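Local coordinates for protein M157 (Murid herpesvirus 1, PDB 2NYK) that serves as a viral MHC class I-like ligand for Ly49 receptors of natural killer cells, at residues A[26-31]-A[94-99]. The protein carries 1 engineered substitution. Numbering follows the deposited sequence.
Sequences EVTVTR and TQRICV
E26 reaches across to C98 with its extended chain, CG anti to the backbone N (chi1 178°), and OE1 lies 3.4 Å from C98 SG; its other carboxylate oxygen, OE2, makes a salt bridge to R100. V27 and V99 form an antiparallel hydrogen-bonded pair, with V27 N to V99 O and V99 N to V27 O both at 2.9 Å, while V27 CB rests against V99 CG1. T28 and C98 form a non-hydrogen-bonded pair on the other face of the sheet, T28 OG1 3.2 Å from C98 SG, and T28 turns its methyl CG2 to R96 NH2. The two strands, 21-30 and 96-106, are neighbours in the middle of the seven-stranded antiparallel sheet that forms the floor of an MHC class I-like platform, and helix 71-90 packs over the face bearing V27 and V29. V29 and I97 repeat the reciprocal backbone bonds, V29 N to I97 O and I97 N to V29 O, both 2.8 Å, and V29 CB meets the I97 CG2 branch. T30 lies alongside R96, whose CG sits between the backbone N and the carbonyl carbon (chi1 57°); bent again at chi2 and chi3, the chain runs along the face bearing T28 and T30 toward T28 and brings R96 NE to 3.6 Å from T30 OG1. Past the strand end, R31 N still donates to Q95 O at 2.7 Å, nearly straight at 166°. The R31 side chain crosses that of Q95 at about a right angle: Q95 OE1 sits 3.5 Å from R31 CB, and NE2 lies at the guanidinium edge. R31 NH2 hydrogen-bonds to the carbonyl oxygens of L87, near the end of helix 71-90, and of L91 in the loop after it.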
ATOM      1  N   GLU A  26      -9.183  -3.130   2.746  1.00 22.20           N
ATOM      2  CA  GLU A  26      -9.431  -4.452   2.207  1.00 23.19           C
ATOM      3  C   GLU A  26      -9.608  -5.492   3.310  1.00 22.83           C
ATOM      4  O   GLU A  26      -8.873  -5.492   4.296  1.00 22.01           O
ATOM      5  CB  GLU A  26      -8.282  -4.853   1.278  1.00 23.55           C
ATOM      6  CG  GLU A  26      -8.406  -6.257   0.691  1.00 29.13           C
ATOM      7  CD  GLU A  26      -7.436  -6.465  -0.465  1.00 33.00           C
ATOM      8  OE1 GLU A  26      -7.222  -7.616  -0.869  1.00 39.27           O
ATOM      9  OE2 GLU A  26      -6.884  -5.481  -0.973  1.00 38.57           O
ATOM     10  N   VAL A  27     -10.571  -6.391   3.140  1.00 22.80           N
ATOM     11  CA  VAL A  27     -10.771  -7.460   4.099  1.00 24.55           C
ATOM     12  C   VAL A  27     -10.977  -8.762   3.350  1.00 26.48           C
ATOM     13  O   VAL A  27     -11.741  -8.817   2.385  1.00 26.06           O
ATOM     14  CB  VAL A  27     -11.998  -7.218   5.034  1.00 24.34           C
ATOM     15  CG1 VAL A  27     -12.178  -8.390   5.996  1.00 26.04           C
ATOM     16  CG2 VAL A  27     -11.827  -5.926   5.820  1.00 24.65           C
ATOM     17  N   THR A  28     -10.275  -9.797   3.806  1.00 27.90           N
ATOM     18  CA  THR A  28     -10.394 -11.130   3.252  1.00 30.63           C
ATOM     19  C   THR A  28     -10.803 -12.082   4.370  1.00 32.10           C
ATOM     20  O   THR A  28     -10.241 -12.043   5.469  1.00 31.78           O
ATOM     21  CB  THR A  28      -9.070 -11.594   2.617  1.00 31.53           C
ATOM     22  OG1 THR A  28      -8.712 -10.690   1.562  1.00 32.64           O
ATOM     23  CG2 THR A  28      -9.214 -12.986   2.054  1.00 32.43           C
ATOM     24  N   VAL A  29     -11.817 -12.893   4.098  1.00 33.99           N
ATOM     25  CA  VAL A  29     -12.264 -13.934   5.015  1.00 36.49           C
ATOM     26  C   VAL A  29     -12.235 -15.283   4.269  1.00 38.18           C
ATOM     27  O   VAL A  29     -12.721 -15.385   3.146  1.00 37.34           O
ATOM     28  CB  VAL A  29     -13.684 -13.619   5.548  1.00 36.36           C
ATOM     29  CG1 VAL A  29     -14.297 -14.826   6.208  1.00 37.75           C
ATOM     30  CG2 VAL A  29     -13.645 -12.451   6.532  1.00 36.12           C
ATOM     31  N   THR A  30     -11.634 -16.298   4.883  1.00 40.55           N
ATOM     32  CA  THR A  30     -11.553 -17.631   4.264  1.00 43.15           C
ATOM     33  C   THR A  30     -12.202 -18.662   5.176  1.00 44.10           C
ATOM     34  O   THR A  30     -12.152 -18.521   6.396  1.00 44.51           O
ATOM     35  CB  THR A  30     -10.082 -18.061   3.959  1.00 43.36           C
ATOM     36  OG1 THR A  30      -9.398 -17.021   3.254  1.00 44.28           O
ATOM     37  CG2 THR A  30     -10.031 -19.339   3.112  1.00 44.47           C
ATOM     38  N   ARG A  31     -12.833 -19.677   4.576  1.00 45.58           N
ATOM     39  CA  ARG A  31     -13.300 -20.868   5.318  1.00 46.82           C
ATOM     40  C   ARG A  31     -12.107 -21.588   5.938  1.00 47.22           C
ATOM     41  O   ARG A  31     -11.180 -22.007   5.221  1.00 47.56           O
ATOM     42  CB  ARG A  31     -14.055 -21.831   4.391  1.00 46.94           C
ATOM     43  CG  ARG A  31     -15.391 -21.310   3.897  1.00 47.96           C
ATOM     44  CD  ARG A  31     -16.572 -21.873   4.712  1.00 49.66           C
ATOM     45  NE  ARG A  31     -17.846 -21.313   4.251  1.00 49.62           N
ATOM     46  CZ  ARG A  31     -18.294 -21.386   2.994  1.00 49.56           C
ATOM     47  NH1 ARG A  31     -17.567 -21.986   2.054  1.00 50.41           N
ATOM     48  NH2 ARG A  31     -19.459 -20.844   2.672  1.00 48.47           N
ATOM     49  N   THR A  94     -17.901 -21.020  -2.529  1.00 51.50           N
ATOM     50  CA  THR A  94     -16.646 -20.294  -2.355  1.00 49.00           C
ATOM     51  C   THR A  94     -15.989 -20.618  -1.015  1.00 47.52           C
ATOM     52  O   THR A  94     -16.661 -20.760   0.001  1.00 47.01           O
ATOM     53  CB  THR A  94     -16.815 -18.744  -2.551  1.00 48.96           C
ATOM     54  OG1 THR A  94     -15.525 -18.131  -2.675  1.00 48.03           O
ATOM     55  CG2 THR A  94     -17.582 -18.091  -1.401  1.00 48.58           C
ATOM     56  N   GLN A  95     -14.668 -20.738  -1.036  1.00 46.06           N
ATOM     57  CA  GLN A  95     -13.884 -20.985   0.165  1.00 45.27           C
ATOM     58  C   GLN A  95     -13.383 -19.685   0.778  1.00 44.33           C
ATOM     59  O   GLN A  95     -12.881 -19.679   1.904  1.00 44.67           O
ATOM     60  CB  GLN A  95     -12.702 -21.906  -0.151  1.00 45.69           C
ATOM     61  CG  GLN A  95     -13.104 -23.352  -0.407  1.00 46.88           C
ATOM     62  CD  GLN A  95     -13.862 -23.962   0.766  1.00 48.76           C
ATOM     63  OE1 GLN A  95     -13.328 -24.096   1.873  1.00 49.35           O
ATOM     64  NE2 GLN A  95     -15.120 -24.324   0.528  1.00 48.94           N
ATOM     65  N   ARG A  96     -13.521 -18.588   0.033  1.00 42.40           N
ATOM     66  CA  ARG A  96     -13.072 -17.288   0.506  1.00 40.71           C
ATOM     67  C   ARG A  96     -13.830 -16.118  -0.115  1.00 37.99           C
ATOM     68  O   ARG A  96     -14.411 -16.225  -1.196  1.00 36.68           O
ATOM     69  CB  ARG A  96     -11.561 -17.123   0.296  1.00 41.53           C
ATOM     70  CG  ARG A  96     -11.111 -17.306  -1.139  1.00 45.01           C
ATOM     71  CD  ARG A  96      -9.711 -17.955  -1.214  1.00 50.90           C
ATOM     72  NE  ARG A  96      -8.735 -17.317  -0.320  1.00 55.06           N
ATOM     73  CZ  ARG A  96      -8.309 -16.058  -0.436  1.00 57.06           C
ATOM     74  NH1 ARG A  96      -8.778 -15.273  -1.400  1.00 57.95           N
ATOM     75  NH2 ARG A  96      -7.416 -15.580   0.425  1.00 58.24           N
ATOM     76  N   ILE A  97     -13.813 -14.993   0.584  1.00 35.42           N
ATOM     77  CA  ILE A  97     -14.425 -13.772   0.064  1.00 33.69           C
ATOM     78  C   ILE A  97     -13.565 -12.570   0.454  1.00 32.23           C
ATOM     79  O   ILE A  97     -13.049 -12.490   1.569  1.00 30.84           O
ATOM     80  CB  ILE A  97     -15.874 -13.587   0.569  1.00 34.03           C
ATOM     81  CG1 ILE A  97     -16.522 -12.353  -0.066  1.00 34.88           C
ATOM     82  CG2 ILE A  97     -15.906 -13.495   2.100  1.00 34.96           C
ATOM     83  CD1 ILE A  97     -18.006 -12.255   0.164  1.00 38.48           C
ATOM     84  N   CYS A  98     -13.411 -11.653  -0.485  1.00 30.08           N
ATOM     85  CA  CYS A  98     -12.660 -10.448  -0.229  1.00 29.67           C
ATOM     86  C   CYS A  98     -13.473  -9.230  -0.652  1.00 27.51           C
ATOM     87  O   CYS A  98     -14.198  -9.270  -1.653  1.00 25.06           O
ATOM     88  CB  CYS A  98     -11.323 -10.517  -0.962  1.00 29.64           C
ATOM     89  SG  CYS A  98     -10.279  -9.084  -0.695  1.00 38.13           S
ATOM     90  N   VAL A  99     -13.360  -8.155   0.131  1.00 25.63           N
ATOM     91  CA  VAL A  99     -13.958  -6.872  -0.229  1.00 24.67           C
ATOM     92  C   VAL A  99     -12.871  -5.801  -0.198  1.00 23.38           C
ATOM     93  O   VAL A  99     -12.018  -5.817   0.687  1.00 22.78           O
ATOM     94  CB  VAL A  99     -15.168  -6.501   0.671  1.00 25.01           C
ATOM     95  CG1 VAL A  99     -14.755  -6.376   2.176  1.00 26.55           C
ATOM     96  CG2 VAL A  99     -15.842  -5.220   0.194  1.00 26.55           C
TER